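Alkane monooxygenase (Geobacillus thermodenitrificans, PDB 3B9O) belongs to the luciferase-like monooxygenase family, a branch of the TIM-barrel flavoproteins, and holds flavin mononucleotide in a pocket of its single chain. Local coordinates at residues A[365-369]-A[370-374]; A[381-384]-A[385-389]. One frame throughout, in Å; residues are numbered along the deposited sequence.

Contact 1: A[365-369]-A[370-374]; sequences YLVEE and AGIDG
Helix 356-370 ends here at a glycine of positive phi, Gly371, where Leu366 and Val367 of its last turn meet Ala370, Gly371 and Ile372. The final regular bond runs from Ala370 N to Leu366 O, 2.8 Å, with the donor tilted out of the carbonyl plane. Gly371 then turns to positive phi (73°), and its N makes just a weak, bent bond to Val367 O at 3.2 Å. That change of direction brings Ile372 back alongside the helix. Ile372 O is packed against the Val367 isopropyl group, 3.4 Å from Val367 CG1, and takes a C-H...O contact from Val367 CA at 3.5 Å. In Ile372, chi1 of 78° puts CG1 between the backbone N and the carbonyl carbon, reaching back at the helix, where it lies 4.2 Å from Leu366 CB and 4.1 Å from Val367 CG2. Back in the last helical turn, Glu369 CG rests over the rim of one face of the Tyr365 ring. Leu366 and Ala370 look onto helix 251-265, touching Val251 and Leu254 respectively; Val367 packs on Phe375 of strand 374-378, and Ile372 reaches Ala279 of strand 276-285.

Contact 2: A[381-384]-A[385-389]; sequences VSPG and TFVDF
Val381 and Thr385 make the close, buried part of this turn. Thr385 N bonds to Val381 O at 3.0 Å and nearly straight (165° at the hydrogen), although the donor stands above the carbonyl plane. Val381 O also receives a bond from a water 2.7 Å away, which accepts from Phe386 N at 2.9 Å; one carbonyl thus serves two amides at the helix start, one directly and one through water. Thr385 CG2 is modelled only 3.1 Å from Val381 O, with chi1 off any staggered position (137°), and the placing of that branch is doubtful. The loop belongs to a beta-alpha connection of the barrel, and Pro383, after a cis peptide, is the N-cap of helix 384-399. Pro383 O takes Val387 N at 2.8 Å, almost end-on to the carbonyl, while Gly384 O takes Asp388 N at 2.9 Å. The Pro383 and Val387 side is partly exposed, and there the ring lies alongside Val387, pointing the same way, with Pro383 CB 3.9 Å from Val387 CG2. Asp388, also partly exposed, brings its CG to 3.3 Å from Gly384 O and turns OD2 to a salt bridge with Lys295.

Contacts 1 and 2 bracket strand 374-378 of the parallel barrel: contact 1 is the helix end and loop that lead into it, contact 2 the loop and helix start that follow it. Their centres are 23 Å apart and their nearest atoms about 9 Å, so they do not touch and are joined through the strand itself, whose Phe375 receives side chains of contact 1 and whose Leu377 receives Phe386 and Phe389 of contact 2. Neither reaches the bound flavin mononucleotide directly: the side chain of Ile372 stays about 12 Å from it and that of Phe386 about 14 Å.

Contact 1: A[365-369]-A[370-374]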
ATOM      1  N   TYR A 365       3.620  -5.247  21.193  1.00 15.10           N
ATOM      2  CA  TYR A 365       3.291  -4.071  22.016  1.00 18.73           C
ATOM      3  C   TYR A 365       2.415  -3.086  21.237  1.00 13.22           C
ATOM      4  O   TYR A 365       1.404  -2.601  21.728  1.00 15.10           O
ATOM      5  CB  TYR A 365       4.578  -3.377  22.470  1.00 21.29           C
ATOM      6  CG  TYR A 365       4.348  -2.479  23.671  1.00 25.03           C
ATOM      7  CD1 TYR A 365       4.451  -1.089  23.552  1.00 17.09           C
ATOM      8  CD2 TYR A 365       3.962  -3.021  24.914  1.00 14.53           C
ATOM      9  CE1 TYR A 365       4.247  -0.269  24.683  1.00 20.39           C
ATOM     10  CE2 TYR A 365       3.763  -2.179  26.059  1.00 12.02           C
ATOM     11  CZ  TYR A 365       3.919  -0.817  25.901  1.00 17.03           C
ATOM     12  OH  TYR A 365       3.717   0.038  26.943  1.00 17.76           O
ATOM     13  N   LEU A 366       2.816  -2.798  20.008  1.00 12.78           N
ATOM     14  CA  LEU A 366       2.053  -1.905  19.124  1.00 11.53           C
ATOM     15  C   LEU A 366       0.664  -2.449  18.845  1.00 15.51           C
ATOM     16  O   LEU A 366      -0.350  -1.736  18.969  1.00 18.76           O
ATOM     17  CB  LEU A 366       2.867  -1.678  17.840  1.00 20.57           C
ATOM     18  CG  LEU A 366       3.715  -0.449  17.481  1.00 29.56           C
ATOM     19  CD1 LEU A 366       3.949   0.598  18.555  1.00 23.55           C
ATOM     20  CD2 LEU A 366       5.042  -0.882  16.747  1.00 21.72           C
ATOM     21  N   VAL A 367       0.593  -3.735  18.509  1.00 14.96           N
ATOM     22  CA  VAL A 367      -0.702  -4.386  18.300  1.00 21.13           C
ATOM     23  C   VAL A 367      -1.619  -4.238  19.511  1.00 25.39           C
ATOM     24  O   VAL A 367      -2.766  -3.753  19.372  1.00 19.87           O
ATOM     25  CB  VAL A 367      -0.542  -5.876  17.914  1.00 16.61           C
ATOM     26  CG1 VAL A 367      -1.932  -6.600  17.921  1.00 20.04           C
ATOM     27  CG2 VAL A 367       0.104  -5.951  16.544  1.00 11.35           C
ATOM     28  N   GLU A 368      -1.120  -4.636  20.681  1.00 17.53           N
ATOM     29  CA  GLU A 368      -1.938  -4.687  21.900  1.00 16.57           C
ATOM     30  C   GLU A 368      -2.221  -3.310  22.509  1.00 25.14           C
ATOM     31  O   GLU A 368      -3.307  -3.075  23.042  1.00 23.52           O
ATOM     32  CB  GLU A 368      -1.283  -5.609  22.926  1.00 25.25           C
ATOM     33  CG  GLU A 368      -1.469  -7.066  22.523  1.00 31.58           C
ATOM     34  CD  GLU A 368      -0.817  -8.068  23.460  1.00 25.08           C
ATOM     35  OE1 GLU A 368      -0.140  -7.665  24.433  1.00 27.31           O
ATOM     36  OE2 GLU A 368      -0.978  -9.277  23.182  1.00 28.77           O
ATOM     37  N   GLU A 369      -1.269  -2.391  22.404  1.00 19.77           N
ATOM     38  CA  GLU A 369      -1.446  -1.113  23.051  1.00 16.38           C
ATOM     39  C   GLU A 369      -1.942  -0.023  22.115  1.00 16.41           C
ATOM     40  O   GLU A 369      -2.578   0.918  22.595  1.00 24.85           O
ATOM     41  CB  GLU A 369      -0.162  -0.671  23.767  1.00 14.69           C
ATOM     42  CG  GLU A 369       0.291  -1.602  24.864  1.00 15.51           C
ATOM     43  CD  GLU A 369      -0.716  -1.735  26.016  1.00 21.97           C
ATOM     44  OE1 GLU A 369      -0.958  -2.874  26.440  1.00 22.87           O
ATOM     45  OE2 GLU A 369      -1.258  -0.704  26.488  1.00 23.61           O
ATOM     46  N   ALA A 370      -1.628  -0.094  20.817  1.00 11.92           N
ATOM     47  CA  ALA A 370      -2.112   0.952  19.871  1.00 19.70           C
ATOM     48  C   ALA A 370      -3.369   0.554  19.065  1.00 24.95           C
ATOM     49  O   ALA A 370      -3.984   1.390  18.352  1.00 23.49           O
ATOM     50  CB  ALA A 370      -1.014   1.403  18.943  1.00 12.96           C
ATOM     51  N   GLY A 371      -3.746  -0.710  19.170  1.00 22.15           N
ATOM     52  CA  GLY A 371      -4.850  -1.241  18.373  1.00 26.31           C
ATOM     53  C   GLY A 371      -4.517  -1.431  16.922  1.00 20.15           C
ATOM     54  O   GLY A 371      -5.390  -1.373  16.045  1.00 23.72           O
ATOM     55  N   ILE A 372      -3.255  -1.679  16.630  1.00 23.61           N
ATOM     56  CA  ILE A 372      -2.942  -1.914  15.234  1.00 31.36           C
ATOM     57  C   ILE A 372      -3.197  -3.417  14.867  1.00 27.20           C
ATOM     58  O   ILE A 372      -3.097  -4.308  15.730  1.00 20.49           O
ATOM     59  CB  ILE A 372      -1.572  -1.303  14.773  1.00 39.63           C
ATOM     60  CG1 ILE A 372      -0.396  -2.119  15.186  1.00 27.66           C
ATOM     61  CG2 ILE A 372      -1.335   0.202  15.169  1.00 23.07           C
ATOM     62  CD1 ILE A 372       0.171  -2.682  13.961  1.00 33.35           C
ATOM     63  N   ASP A 373      -3.547  -3.678  13.608  1.00 15.38           N
ATOM     64  CA  ASP A 373      -3.922  -5.023  13.173  1.00 12.61           C
ATOM     65  C   ASP A 373      -2.827  -5.705  12.383  1.00 12.48           C
ATOM     66  O   ASP A 373      -2.837  -6.916  12.246  1.00 13.97           O
ATOM     67  CB  ASP A 373      -5.180  -4.958  12.296  1.00 17.43           C
ATOM     68  CG  ASP A 373      -6.382  -4.441  13.059  1.00 19.36           C
ATOM     69  OD1 ASP A 373      -6.870  -3.341  12.738  1.00 18.83           O
ATOM     70  OD2 ASP A 373      -6.805  -5.128  14.012  1.00 21.79           O
ATOM     71  N   GLY A 374      -1.898  -4.941  11.836  1.00 13.40           N
ATOM     72  CA  GLY A 374      -0.848  -5.516  11.000  1.00 13.23           C
ATOM     73  C   GLY A 374       0.248  -4.510  10.701  1.00 18.11           C
ATOM     74  O   GLY A 374       0.190  -3.361  11.134  1.00 15.14           O
TER

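Contact 2: A[381-384]-A[385-389]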
ATOM      1  N   VAL A 381      17.401  -3.906   2.917  1.00 19.72           N
ATOM      2  CA  VAL A 381      18.118  -4.624   1.868  1.00 18.07           C
ATOM      3  C   VAL A 381      17.204  -5.699   1.294  1.00 16.04           C
ATOM      4  O   VAL A 381      16.381  -6.274   2.019  1.00 18.55           O
ATOM      5  CB  VAL A 381      19.533  -5.166   2.401  1.00 26.87           C
ATOM      6  CG1 VAL A 381      19.358  -6.288   3.406  1.00 15.87           C
ATOM      7  CG2 VAL A 381      20.392  -5.624   1.286  1.00 29.05           C
ATOM      8  N   SER A 382      17.306  -5.919  -0.015  1.00 15.90           N
ATOM      9  CA  SER A 382      16.584  -6.990  -0.705  1.00 15.77           C
ATOM     10  C   SER A 382      17.530  -8.119  -1.148  1.00 16.73           C
ATOM     11  O   SER A 382      18.482  -7.878  -1.867  1.00 16.88           O
ATOM     12  CB  SER A 382      15.880  -6.423  -1.933  1.00 16.83           C
ATOM     13  OG  SER A 382      15.036  -5.346  -1.547  1.00 14.21           O
ATOM     14  N   PRO A 383      17.197  -9.374  -0.819  1.00 20.11           N
ATOM     15  CA  PRO A 383      16.058  -9.839  -0.032  1.00 10.53           C
ATOM     16  C   PRO A 383      16.340 -10.038   1.463  1.00 13.55           C
ATOM     17  O   PRO A 383      15.503 -10.614   2.147  1.00 19.40           O
ATOM     18  CB  PRO A 383      15.764 -11.210  -0.672  1.00 18.33           C
ATOM     19  CG  PRO A 383      17.145 -11.722  -0.978  1.00 23.81           C
ATOM     20  CD  PRO A 383      17.939 -10.499  -1.411  1.00 17.28           C
ATOM     21  N   GLY A 384      17.490  -9.561   1.948  1.00 18.19           N
ATOM     22  CA  GLY A 384      17.924  -9.793   3.314  1.00 14.60           C
ATOM     23  C   GLY A 384      16.892  -9.419   4.380  1.00 19.73           C
ATOM     24  O   GLY A 384      16.640 -10.205   5.304  1.00 21.71           O
ATOM     25  N   THR A 385      16.289  -8.232   4.313  1.00 18.90           N
ATOM     26  CA  THR A 385      15.296  -7.978   5.396  1.00 24.18           C
ATOM     27  C   THR A 385      14.176  -9.005   5.442  1.00 14.28           C
ATOM     28  O   THR A 385      13.865  -9.501   6.505  1.00 14.40           O
ATOM     29  CB  THR A 385      14.859  -6.483   5.692  1.00 29.04           C
ATOM     30  OG1 THR A 385      13.423  -6.276   5.922  1.00 27.14           O
ATOM     31  CG2 THR A 385      15.498  -5.514   4.919  1.00  8.44           C
ATOM     32  N   PHE A 386      13.598  -9.337   4.291  1.00 14.83           N
ATOM     33  CA  PHE A 386      12.509 -10.318   4.259  1.00 19.18           C
ATOM     34  C   PHE A 386      13.003 -11.719   4.672  1.00 16.88           C
ATOM     35  O   PHE A 386      12.335 -12.435   5.431  1.00 13.33           O
ATOM     36  CB  PHE A 386      11.860 -10.362   2.867  1.00 14.00           C
ATOM     37  CG  PHE A 386      11.084  -9.109   2.486  1.00 14.82           C
ATOM     38  CD1 PHE A 386      10.933  -8.781   1.143  1.00 15.69           C
ATOM     39  CD2 PHE A 386      10.447  -8.306   3.446  1.00 16.75           C
ATOM     40  CE1 PHE A 386      10.165  -7.674   0.747  1.00 15.74           C
ATOM     41  CE2 PHE A 386       9.721  -7.147   3.064  1.00 11.90           C
ATOM     42  CZ  PHE A 386       9.561  -6.840   1.716  1.00  8.11           C
ATOM     43  N   VAL A 387      14.160 -12.128   4.151  1.00 13.06           N
ATOM     44  CA  VAL A 387      14.738 -13.437   4.491  1.00 17.37           C
ATOM     45  C   VAL A 387      14.998 -13.587   6.011  1.00 19.65           C
ATOM     46  O   VAL A 387      14.600 -14.573   6.628  1.00 15.99           O
ATOM     47  CB  VAL A 387      16.072 -13.694   3.686  1.00 18.60           C
ATOM     48  CG1 VAL A 387      16.831 -14.938   4.258  1.00 19.84           C
ATOM     49  CG2 VAL A 387      15.766 -13.869   2.176  1.00 13.95           C
ATOM     50  N   ASP A 388      15.665 -12.602   6.605  1.00 16.53           N
ATOM     51  CA  ASP A 388      15.895 -12.622   8.061  1.00 10.78           C
ATOM     52  C   ASP A 388      14.585 -12.625   8.848  1.00 16.89           C
ATOM     53  O   ASP A 388      14.465 -13.321   9.854  1.00 15.05           O
ATOM     54  CB  ASP A 388      16.676 -11.391   8.487  1.00 12.57           C
ATOM     55  CG  ASP A 388      18.119 -11.421   8.043  1.00 21.84           C
ATOM     56  OD1 ASP A 388      18.558 -12.471   7.516  1.00 21.04           O
ATOM     57  OD2 ASP A 388      18.789 -10.358   8.157  1.00 20.92           O
ATOM     58  N   PHE A 389      13.607 -11.835   8.391  1.00 16.22           N
ATOM     59  CA  PHE A 389      12.307 -11.798   9.054  1.00 15.01           C
ATOM     60  C   PHE A 389      11.651 -13.197   9.028  1.00 16.52           C
ATOM     61  O   PHE A 389      11.163 -13.689  10.046  1.00 17.43           O
ATOM     62  CB  PHE A 389      11.356 -10.776   8.400  1.00 14.10           C
ATOM     63  CG  PHE A 389      10.057 -10.593   9.162  1.00 14.76           C
ATOM     64  CD1 PHE A 389       8.924 -11.349   8.817  1.00 13.78           C
ATOM     65  CD2 PHE A 389       9.980  -9.706  10.258  1.00 18.73           C
ATOM     66  CE1 PHE A 389       7.704 -11.196   9.530  1.00 15.42           C
ATOM     67  CE2 PHE A 389       8.766  -9.538  10.979  1.00 14.26           C
ATOM     68  CZ  PHE A 389       7.637 -10.297  10.619  1.00 21.79           C
TER
HETATM   69  O   HOH W   1      14.163  -7.739   1.898  1.00 15.28           O